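PDB 3NO2: uncharacterized protein from Bacteroides caccae, which is of unknown function but folds as a six-bladed beta-propeller, with a bound citrate, probably from the crystallisation liquor, that may mark a pocket. Local coordinates for residues Leu8-Ala18 and Trp29-Asn40; Val161-Ser169 and Val180-Leu191. All coordinates share one frame; numbering follows the deposited sequence. Where two conformers were deposited one is given.

Contact 1 of 2, residues Leu8-Ala18 and Trp29-Asn40; sequences LVGGSGWNKIA and WEYPLEKGWECN
Glu38 OE2 is gripped by two donors: Ser12 OG, a donor 2.6 Å from it, and Asn40 ND2, at 3.1 Å from the same oxygen. The serine arrives on the anti side, close to the carboxylate plane, whereas the amide comes from above it (87° out of plane), and a bound citric acid molecule also hydrogen-bonds to OE2. Gln80 pairs through NE2 with Glu38 OE1 and through OE1 with Asn40 ND2, which should hold both side chains in place. The cluster pins the turn between strands 6-10 and 16-21 of one propeller blade to the end of the connection that runs from strand 26-32 to the next blade's strand 41-44. Inside the blade, strands 16-21 and 26-32 form an antiparallel hairpin. Ile17 and Tyr31 form a hydrogen-bonded pair, each N 2.9 Å from the other's O, and Leu33 N prolongs the pairing to Asn15 O. On their face, Ile17 sets CG1 between its own N and carbonyl carbon (chi1 59°), alongside Tyr31 CB at 3.8 Å and near Trp29 CZ3. Its other branch, CG2, meets Cys39 SG, while Phe52 of the neighbouring blade adds to the packing. Lys16, on the other face with Glu30 and Pro32, bends at chi2 and lays its aliphatic chain across both. Its NZ stays 4.8 Å from Glu30 OE1, a distance at which the opposite charges may still attract, though the charged atoms do not touch. Waters bridge the backbones: one accepts from Cys39 N and donates to Gly11 O, both 2.8 Å away.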
loop_
_atom_site.group_PDB
_atom_site.type_symbol
_atom_site.label_atom_id
_atom_site.label_comp_id
_atom_site.label_asym_id
_atom_site.label_seq_id
_atom_site.Cartn_x
_atom_site.Cartn_y
_atom_site.Cartn_z
ATOM N N LEU A 8 9.069 -5.878 5.904
ATOM C CA LEU A 8 9.536 -4.648 5.241
ATOM C C LEU A 8 8.423 -3.601 5.409
ATOM O O LEU A 8 7.279 -3.892 5.097
ATOM C CB LEU A 8 9.825 -4.914 3.767
ATOM C CG LEU A 8 10.242 -3.755 2.878
ATOM C CD1 LEU A 8 11.601 -3.184 3.293
ATOM C CD2 LEU A 8 10.212 -4.171 1.403
ATOM N N VAL A 9 8.762 -2.430 5.880
ATOM C CA VAL A 9 7.759 -1.366 6.170
ATOM C C VAL A 9 8.274 -0.007 5.703
ATOM O O VAL A 9 9.490 0.252 5.619
ATOM C CB VAL A 9 7.395 -1.279 7.673
ATOM C CG1 VAL A 9 6.639 -2.555 8.100
ATOM C CG2 VAL A 9 8.613 -1.042 8.591
ATOM N N GLY A 10 7.324 0.893 5.485
ATOM C CA GLY A 10 7.607 2.262 5.198
ATOM C C GLY A 10 6.364 3.083 5.452
ATOM O O GLY A 10 5.289 2.530 5.768
ATOM N N GLY A 11 6.437 4.388 5.316
ATOM C CA GLY A 11 5.259 5.221 5.447
ATOM C C GLY A 11 5.487 6.663 5.202
ATOM O O GLY A 11 6.604 7.186 5.413
ATOM N N SER A 12 4.419 7.367 4.825
ATOM C CA SER A 12 4.468 8.783 4.630
ATOM C C SER A 12 4.877 9.431 5.943
ATOM O O SER A 12 4.345 9.088 7.012
ATOM C CB SER A 12 3.092 9.263 4.203
ATOM O OG SER A 12 3.102 10.658 4.005
ATOM N N GLY A 13 5.771 10.424 5.883
ATOM C CA GLY A 13 6.206 11.121 7.099
ATOM C C GLY A 13 7.251 10.356 7.898
ATOM O O GLY A 13 7.602 10.791 9.012
ATOM N N TRP A 14 7.740 9.226 7.404
ATOM C CA TRP A 14 8.868 8.497 7.980
ATOM C C TRP A 14 9.950 8.478 6.938
ATOM O O TRP A 14 9.764 8.021 5.816
ATOM C CB TRP A 14 8.479 7.044 8.285
ATOM C CG TRP A 14 9.450 6.265 9.103
ATOM C CD1 TRP A 14 10.578 6.723 9.731
ATOM C CD2 TRP A 14 9.404 4.857 9.358
ATOM N NE1 TRP A 14 11.229 5.683 10.367
ATOM C CE2 TRP A 14 10.504 4.535 10.182
ATOM C CE3 TRP A 14 8.515 3.843 8.999
ATOM C CZ2 TRP A 14 10.745 3.233 10.645
ATOM C CZ3 TRP A 14 8.783 2.545 9.443
ATOM C CH2 TRP A 14 9.843 2.278 10.283
ATOM N N ASN A 15 11.104 9.039 7.286
ATOM C CA ASN A 15 12.214 9.196 6.348
ATOM C C ASN A 15 13.155 8.022 6.184
ATOM O O ASN A 15 14.306 8.198 5.741
ATOM C CB ASN A 15 12.994 10.485 6.677
ATOM C CG ASN A 15 13.807 10.368 7.965
ATOM O OD1 ASN A 15 13.827 9.331 8.655
ATOM N ND2 ASN A 15 14.523 11.452 8.300
ATOM N N LYS A 16 12.682 6.823 6.523
ATOM C CA LYS A 16 13.402 5.551 6.369
ATOM C C LYS A 16 12.431 4.519 5.854
ATOM O O LYS A 16 11.236 4.588 6.159
ATOM C CB LYS A 16 13.921 5.014 7.728
ATOM C CG LYS A 16 14.899 5.923 8.464
ATOM C CD LYS A 16 16.144 6.240 7.697
ATOM C CE LYS A 16 17.064 7.163 8.556
ATOM N NZ LYS A 16 18.343 7.563 7.885
ATOM N N ILE A 17 12.928 3.522 5.129
ATOM C CA ILE A 17 12.244 2.227 5.059
ATOM C C ILE A 17 13.033 1.267 5.953
ATOM O O ILE A 17 14.213 1.501 6.231
ATOM C CB ILE A 17 12.060 1.685 3.623
ATOM C CG1 ILE A 17 13.391 1.518 2.928
ATOM C CG2 ILE A 17 11.124 2.671 2.841
ATOM C CD1 ILE A 17 13.290 0.883 1.569
ATOM N N ALA A 18 12.390 0.236 6.453
ATOM C CA ALA A 18 12.981 -0.602 7.470
ATOM C C ALA A 18 12.539 -2.026 7.319
ATOM O O ALA A 18 11.479 -2.309 6.753
ATOM C CB ALA A 18 12.657 -0.067 8.880
ATOM N N TRP A 29 17.314 -3.482 9.971
ATOM C CA TRP A 29 17.888 -2.892 8.761
ATOM C C TRP A 29 17.073 -1.666 8.423
ATOM O O TRP A 29 15.828 -1.666 8.620
ATOM C CB TRP A 29 17.744 -3.891 7.635
ATOM C CG TRP A 29 18.165 -3.453 6.229
ATOM C CD1 TRP A 29 19.370 -3.663 5.637
ATOM C CD2 TRP A 29 17.339 -2.820 5.244
ATOM N NE1 TRP A 29 19.350 -3.175 4.338
ATOM C CE2 TRP A 29 18.117 -2.651 4.077
ATOM C CE3 TRP A 29 16.038 -2.356 5.243
ATOM C CZ2 TRP A 29 17.599 -2.065 2.912
ATOM C CZ3 TRP A 29 15.524 -1.759 4.077
ATOM C CH2 TRP A 29 16.304 -1.623 2.952
ATOM N N GLU A 30 17.748 -0.587 8.017
ATOM C CA GLU A 30 17.103 0.621 7.490
ATOM C C GLU A 30 17.761 1.054 6.175
ATOM O O GLU A 30 18.909 0.648 5.830
ATOM C CB GLU A 30 17.131 1.813 8.470
ATOM C CG GLU A 30 16.261 1.612 9.697
ATOM C CD GLU A 30 16.200 2.801 10.642
ATOM O OE1 GLU A 30 17.063 3.714 10.538
ATOM O OE2 GLU A 30 15.280 2.825 11.503
ATOM N N TYR A 31 17.020 1.875 5.441
ATOM C CA TYR A 31 17.545 2.535 4.242
ATOM C C TYR A 31 16.936 3.928 4.187
ATOM O O TYR A 31 15.728 4.104 4.424
ATOM C CB TYR A 31 17.161 1.721 3.013
ATOM C CG TYR A 31 17.706 2.211 1.689
ATOM C CD1 TYR A 31 17.024 3.156 0.926
ATOM C CD2 TYR A 31 18.920 1.743 1.199
ATOM C CE1 TYR A 31 17.504 3.609 -0.279
ATOM C CE2 TYR A 31 19.430 2.191 -0.034
ATOM C CZ TYR A 31 18.709 3.139 -0.772
ATOM O OH TYR A 31 19.166 3.582 -1.993
ATOM N N PRO A 32 17.745 4.957 3.915
ATOM C CA PRO A 32 17.267 6.322 4.049
ATOM C C PRO A 32 16.454 6.815 2.852
ATOM O O PRO A 32 16.679 6.426 1.695
ATOM C CB PRO A 32 18.570 7.116 4.134
ATOM C CG PRO A 32 19.490 6.353 3.262
ATOM C CD PRO A 32 19.173 4.888 3.525
ATOM N N LEU A 33 15.484 7.682 3.140
ATOM C CA LEU A 33 14.771 8.418 2.119
ATOM C C LEU A 33 15.305 9.860 2.116
ATOM O O LEU A 33 15.681 10.404 3.157
ATOM C CB LEU A 33 13.271 8.404 2.356
ATOM C CG LEU A 33 12.647 7.009 2.454
ATOM C CD1 LEU A 33 11.164 7.121 2.720
ATOM C CD2 LEU A 33 12.877 6.192 1.167
ATOM N N GLU A 34 15.243 10.505 0.965
ATOM C CA GLU A 34 15.780 11.863 0.795
ATOM C C GLU A 34 14.736 12.940 1.004
ATOM O O GLU A 34 13.532 12.690 1.087
ATOM C CB GLU A 34 16.374 11.976 -0.617
ATOM C CG GLU A 34 17.389 10.874 -0.910
ATOM C CD GLU A 34 18.602 10.880 -0.008
ATOM O OE1 GLU A 34 19.112 11.990 0.291
ATOM O OE2 GLU A 34 19.087 9.812 0.383
ATOM N N LYS A 35 15.212 14.179 1.086
ATOM C CA LYS A 35 14.358 15.331 1.227
ATOM C C LYS A 35 13.369 15.421 0.111
ATOM O O LYS A 35 13.696 15.405 -1.084
ATOM C CB LYS A 35 15.210 16.603 1.246
ATOM C CG LYS A 35 14.412 17.862 1.536
ATOM C CD LYS A 35 15.302 19.114 1.567
ATOM C CE LYS A 35 14.481 20.397 1.826
ATOM N NZ LYS A 35 15.342 21.627 1.645
ATOM N N GLY A 36 12.087 15.521 0.487
ATOM C CA GLY A 36 11.018 15.595 -0.492
ATOM C C GLY A 36 10.441 14.239 -0.890
ATOM O O GLY A 36 9.429 14.181 -1.625
ATOM N N TRP A 37 11.062 13.149 -0.447
ATOM C CA TRP A 37 10.558 11.819 -0.763
ATOM C C TRP A 37 9.401 11.446 0.167
ATOM O O TRP A 37 9.326 11.895 1.305
ATOM C CB TRP A 37 11.686 10.781 -0.674
ATOM C CG TRP A 37 12.681 10.852 -1.785
ATOM C CD1 TRP A 37 12.863 11.901 -2.665
ATOM C CD2 TRP A 37 13.693 9.893 -2.111
ATOM N NE1 TRP A 37 13.890 11.639 -3.510
ATOM C CE2 TRP A 37 14.408 10.409 -3.212
ATOM C CE3 TRP A 37 14.034 8.622 -1.635
ATOM C CZ2 TRP A 37 15.471 9.708 -3.812
ATOM C CZ3 TRP A 37 15.079 7.948 -2.231
ATOM C CH2 TRP A 37 15.779 8.477 -3.306
ATOM N N GLU A 38 8.460 10.671 -0.335
ATOM C CA GLU A 38 7.333 10.188 0.425
ATOM C C GLU A 38 7.113 8.759 -0.003
ATOM O O GLU A 38 6.836 8.532 -1.195
ATOM C CB GLU A 38 6.055 10.995 0.161
ATOM C CG GLU A 38 4.867 10.551 0.993
ATOM C CD GLU A 38 3.524 11.065 0.580
ATOM O OE1 GLU A 38 3.326 11.526 -0.573
ATOM O OE2 GLU A 38 2.587 10.931 1.424
ATOM N N CYS A 39 7.220 7.803 0.922
ATOM C CA CYS A 39 7.059 6.383 0.635
ATOM C C CYS A 39 5.757 5.843 1.178
ATOM O O CYS A 39 5.555 5.761 2.391
ATOM C CB CYS A 39 8.213 5.566 1.194
ATOM S SG CYS A 39 8.005 3.797 0.949
ATOM N N ASN A 40 4.850 5.516 0.247
ATOM C CA ASN A 40 3.580 4.822 0.547
ATOM C C ASN A 40 3.485 3.414 0.014
ATOM O O ASN A 40 2.434 2.810 0.184
ATOM C CB ASN A 40 2.389 5.657 0.061
ATOM C CG ASN A 40 2.154 6.887 0.930
ATOM O OD1 ASN A 40 1.861 6.746 2.153
ATOM N ND2 ASN A 40 2.236 8.085 0.344
HETATM O O HOH W 1 7.917 8.745 3.504
HETATM O O HOH W 2 6.989 11.911 3.726
HETATM O O HOH W 3 9.962 10.742 3.844
HETATM O O HOH W 4 16.745 9.483 6.017
#

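Contact 2 of 2, residues Val161-Ser169 and Val180-Leu191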
loop_
_atom_site.group_PDB
_atom_site.type_symbol
_atom_site.label_atom_id
_atom_site.label_comp_id
_atom_site.label_asym_id
_atom_site.label_seq_id
_atom_site.Cartn_x
_atom_site.Cartn_y
_atom_site.Cartn_z
ATOM N N VAL A 161 -16.829 1.997 -8.395
ATOM C CA VAL A 161 -17.681 1.937 -7.235
ATOM C C VAL A 161 -17.341 3.081 -6.300
ATOM O O VAL A 161 -16.185 3.488 -6.153
ATOM C CB VAL A 161 -17.580 0.579 -6.522
ATOM C CG1 VAL A 161 -16.150 0.285 -6.134
ATOM C CG2 VAL A 161 -18.546 0.497 -5.321
ATOM N N LYS A 162 -18.380 3.642 -5.720
ATOM C CA LYS A 162 -18.252 4.723 -4.765
ATOM C C LYS A 162 -18.066 4.156 -3.350
ATOM O O LYS A 162 -18.837 3.283 -2.912
ATOM C CB LYS A 162 -19.496 5.635 -4.795
ATOM C CG LYS A 162 -19.684 6.411 -6.072
ATOM C CD LYS A 162 -18.608 7.491 -6.211
ATOM C CE LYS A 162 -18.662 8.273 -7.537
ATOM N NZ LYS A 162 -17.475 9.176 -7.572
ATOM N N LEU A 163 -17.055 4.645 -2.646
ATOM C CA LEU A 163 -16.747 4.236 -1.285
ATOM C C LEU A 163 -16.869 5.436 -0.361
ATOM O O LEU A 163 -17.737 6.280 -0.573
ATOM C CB LEU A 163 -15.339 3.629 -1.317
ATOM C CG LEU A 163 -15.231 2.377 -2.185
ATOM C CD1 LEU A 163 -13.794 1.833 -2.092
ATOM C CD2 LEU A 163 -16.260 1.317 -1.816
ATOM N N SER A 164 -15.974 5.559 0.590
ATOM C CA SER A 164 -15.978 6.679 1.506
ATOM C C SER A 164 -14.549 6.951 1.847
ATOM O O SER A 164 -13.653 6.163 1.526
ATOM C CB SER A 164 -16.759 6.338 2.751
ATOM O OG SER A 164 -16.134 5.291 3.518
ATOM N N GLY A 165 -14.323 8.087 2.477
ATOM C CA GLY A 165 -13.006 8.444 2.890
ATOM C C GLY A 165 -12.051 8.694 1.751
ATOM O O GLY A 165 -12.375 9.342 0.754
ATOM N N THR A 166 -10.824 8.191 1.920
ATOM C CA THR A 166 -9.725 8.397 1.005
ATOM C C THR A 166 -9.099 7.039 0.696
ATOM O O THR A 166 -8.086 6.628 1.298
ATOM C CB THR A 166 -8.699 9.402 1.580
ATOM O OG1 THR A 166 -8.406 9.115 2.963
ATOM C CG2 THR A 166 -9.257 10.819 1.494
ATOM N N PRO A 167 -9.694 6.336 -0.279
ATOM C CA PRO A 167 -9.249 4.959 -0.565
ATOM C C PRO A 167 -7.758 4.901 -0.936
ATOM O O PRO A 167 -7.285 5.668 -1.774
ATOM C CB PRO A 167 -10.133 4.535 -1.706
ATOM C CG PRO A 167 -11.432 5.340 -1.438
ATOM C CD PRO A 167 -10.981 6.656 -0.911
ATOM N N PHE A 168 -7.039 3.981 -0.287
ATOM C CA PHE A 168 -5.580 3.915 -0.297
ATOM C C PHE A 168 -4.988 2.729 -1.055
ATOM O O PHE A 168 -3.896 2.857 -1.633
ATOM C CB PHE A 168 -5.095 3.933 1.168
ATOM C CG PHE A 168 -3.600 3.804 1.325
ATOM C CD1 PHE A 168 -2.786 4.925 1.324
ATOM C CD2 PHE A 168 -2.989 2.577 1.454
ATOM C CE1 PHE A 168 -1.398 4.828 1.437
ATOM C CE2 PHE A 168 -1.617 2.490 1.551
ATOM C CZ PHE A 168 -0.834 3.606 1.515
ATOM N N SER A 169 -5.655 1.575 -1.047
ATOM C CA SER A 169 -5.091 0.356 -1.580
ATOM C C SER A 169 -6.171 -0.689 -1.710
ATOM O O SER A 169 -7.295 -0.496 -1.150
ATOM C CB SER A 169 -3.982 -0.133 -0.658
ATOM O OG SER A 169 -3.364 -1.313 -1.184
ATOM N N VAL A 180 -10.683 -3.121 0.321
ATOM C CA VAL A 180 -10.219 -1.758 -0.019
ATOM C C VAL A 180 -10.082 -0.954 1.271
ATOM O O VAL A 180 -11.045 -0.786 2.037
ATOM C CB VAL A 180 -11.148 -1.057 -0.998
ATOM C CG1 VAL A 180 -10.615 0.342 -1.367
ATOM C CG2 VAL A 180 -11.353 -1.929 -2.275
ATOM N N ALA A 181 -8.852 -0.483 1.519
ATOM C CA ALA A 181 -8.522 0.366 2.631
ATOM C C ALA A 181 -9.086 1.762 2.370
ATOM O O ALA A 181 -8.797 2.344 1.316
ATOM C CB ALA A 181 -7.015 0.470 2.793
ATOM N N CYS A 182 -9.871 2.303 3.294
ATOM C CA CYS A 182 -10.534 3.601 3.023
ATOM C C CYS A 182 -9.925 4.809 3.733
ATOM O O CYS A 182 -10.548 5.850 3.850
ATOM C CB CYS A 182 -12.046 3.485 3.213
ATOM S SG CYS A 182 -12.848 2.401 2.026
ATOM N N GLY A 183 -8.662 4.709 4.133
ATOM C CA GLY A 183 -7.923 5.871 4.561
ATOM C C GLY A 183 -8.566 6.573 5.745
ATOM O O GLY A 183 -8.770 5.981 6.793
ATOM N N ASP A 184 -8.929 7.841 5.543
ATOM C CA ASP A 184 -9.534 8.657 6.583
ATOM C C ASP A 184 -10.942 8.208 7.022
ATOM O O ASP A 184 -11.436 8.679 8.065
ATOM C CB ASP A 184 -9.582 10.149 6.188
ATOM C CG ASP A 184 -8.221 10.754 6.011
ATOM O OD1 ASP A 184 -7.482 10.809 6.924
ATOM O OD2 ASP A 184 -7.810 11.107 4.859
ATOM N N ALA A 185 -11.585 7.296 6.297
ATOM C CA ALA A 185 -12.880 6.798 6.771
ATOM C C ALA A 185 -12.724 5.844 7.948
ATOM O O ALA A 185 -13.730 5.392 8.484
ATOM C CB ALA A 185 -13.657 6.131 5.654
ATOM N N HIS A 186 -11.488 5.526 8.364
ATOM C CA HIS A 186 -11.295 4.691 9.560
ATOM C C HIS A 186 -11.884 3.321 9.395
ATOM O O HIS A 186 -12.324 2.703 10.364
ATOM C CB HIS A 186 -11.840 5.353 10.849
ATOM C CG HIS A 186 -11.588 6.832 10.940
ATOM N ND1 HIS A 186 -10.331 7.386 10.820
ATOM C CD2 HIS A 186 -12.438 7.878 11.087
ATOM C CE1 HIS A 186 -10.414 8.706 10.934
ATOM N NE2 HIS A 186 -11.686 9.032 11.104
ATOM N N CYS A 187 -11.912 2.818 8.173
ATOM C CA CYS A 187 -12.532 1.555 7.881
ATOM C C CYS A 187 -11.926 0.938 6.625
ATOM O O CYS A 187 -11.151 1.557 5.881
ATOM C CB CYS A 187 -14.060 1.722 7.662
ATOM S SG CYS A 187 -14.514 2.623 6.164
ATOM N N PHE A 188 -12.279 -0.308 6.390
ATOM C CA PHE A 188 -12.090 -0.917 5.097
ATOM C C PHE A 188 -13.334 -1.647 4.653
ATOM O O PHE A 188 -14.233 -1.917 5.491
ATOM C CB PHE A 188 -10.858 -1.835 5.079
ATOM C CG PHE A 188 -10.906 -3.026 5.986
ATOM C CD1 PHE A 188 -11.376 -4.251 5.524
ATOM C CD2 PHE A 188 -10.363 -2.959 7.248
ATOM C CE1 PHE A 188 -11.317 -5.369 6.339
ATOM C CE2 PHE A 188 -10.312 -4.087 8.056
ATOM C CZ PHE A 188 -10.785 -5.260 7.599
ATOM N N VAL A 189 -13.438 -1.946 3.380
ATOM C CA VAL A 189 -14.601 -2.663 2.856
ATOM C C VAL A 189 -14.139 -3.907 2.112
ATOM O O VAL A 189 -12.989 -3.996 1.683
ATOM C CB VAL A 189 -15.464 -1.801 1.927
ATOM C CG1 VAL A 189 -16.039 -0.602 2.696
ATOM C CG2 VAL A 189 -14.633 -1.359 0.693
ATOM N N GLN A 190 -15.039 -4.888 2.012
ATOM C CA GLN A 190 -14.860 -6.028 1.154
ATOM C C GLN A 190 -15.788 -5.866 -0.049
ATOM O O GLN A 190 -17.001 -5.641 0.160
ATOM C CB GLN A 190 -15.161 -7.305 1.943
ATOM C CG GLN A 190 -14.991 -8.575 1.128
ATOM C CD GLN A 190 -15.201 -9.838 1.958
ATOM O OE1 GLN A 190 -14.998 -9.826 3.168
ATOM N NE2 GLN A 190 -15.592 -10.935 1.298
ATOM N N LEU A 191 -15.227 -5.986 -1.241
ATOM C CA LEU A 191 -15.965 -5.893 -2.500
ATOM C C LEU A 191 -16.080 -7.253 -3.164
ATOM O O LEU A 191 -15.086 -7.954 -3.324
ATOM C CB LEU A 191 -15.261 -4.983 -3.501
ATOM C CG LEU A 191 -15.116 -3.535 -3.104
ATOM C CD1 LEU A 191 -14.498 -2.743 -4.297
ATOM C CD2 LEU A 191 -16.433 -2.942 -2.676
#
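Leu163 reaches out from the chain that leaves strand 157-162 and lays its branches on the next sheet. Its CB points toward that sheet, and with CG anti to the carbonyl carbon (chi1 -63°) the fork opens over strands 178-181 and 187-191. CD1 lies 3.6 Å from Val180 CG1, the two side chains crossing at about a right angle, with Cys182 SG farther off. CD2 turns to Val189 CG2 at 4.0 Å and, more loosely, to Leu191 CD2. Val161 CG1 slides past Leu191 CD1 beside it, and Val148 and Ile198 close around the same apolar patch.

Farther along, the contact becomes polar. Thr166 OG1 sits between its own N and carbonyl carbon (chi1 45°), where it both accepts and donates: Asp184 N points at it almost straight, at 2.9 Å and 176°, while its own proton goes to Asp184 OD2, 2.8 Å away and met from above the carboxylate plane. The second oxygen, Asp184 OD1, is held by His234. Cys182 O takes Thr166 N and Ala185 N from opposite faces of its carbonyl plane, tying 161-169 to the type II' turn from Cys182 to Ala185. Gly165 lies against that turn, its CA 3.7 Å from Ala185 CB, which Ser164 OG touches as well. The chain then swings in beside strand 178-181: Phe168 N bonds to Ala181 O at 2.9 Å, and, in a longer and more bent bond, Ala181 N to Ser169 O. Ser169 OG is taken by Gln129, but no partner is found for its buried N. An outermost strand handing the chain across to the first strand of the following four-stranded antiparallel sheet is the blade-to-blade passage of a beta-propeller.

In the fold
Contacts 1 and 2 lie on opposite sides of the propeller's centre, their own centres about 23 Å apart, and share no strand. Both are partly buried, but only contact 1 has exposed residues among those that touch. Contact 1 joins two neighbouring strands within a blade and follows the chain out of it; contact 2 begins between successive blades and ends with the chain entering the second one, beside strand 178-181. Both have apolar packing, backbone bonds and a hydroxyl-carboxylate bond, but in contact 1 regular strand pairing and bridging waters join in, whereas in contact 2 a leucine packs across the blades and Thr166 both accepts from and donates to Asp184. They meet where Asn40 O packs on Phe168 CZ, 3.6 Å away.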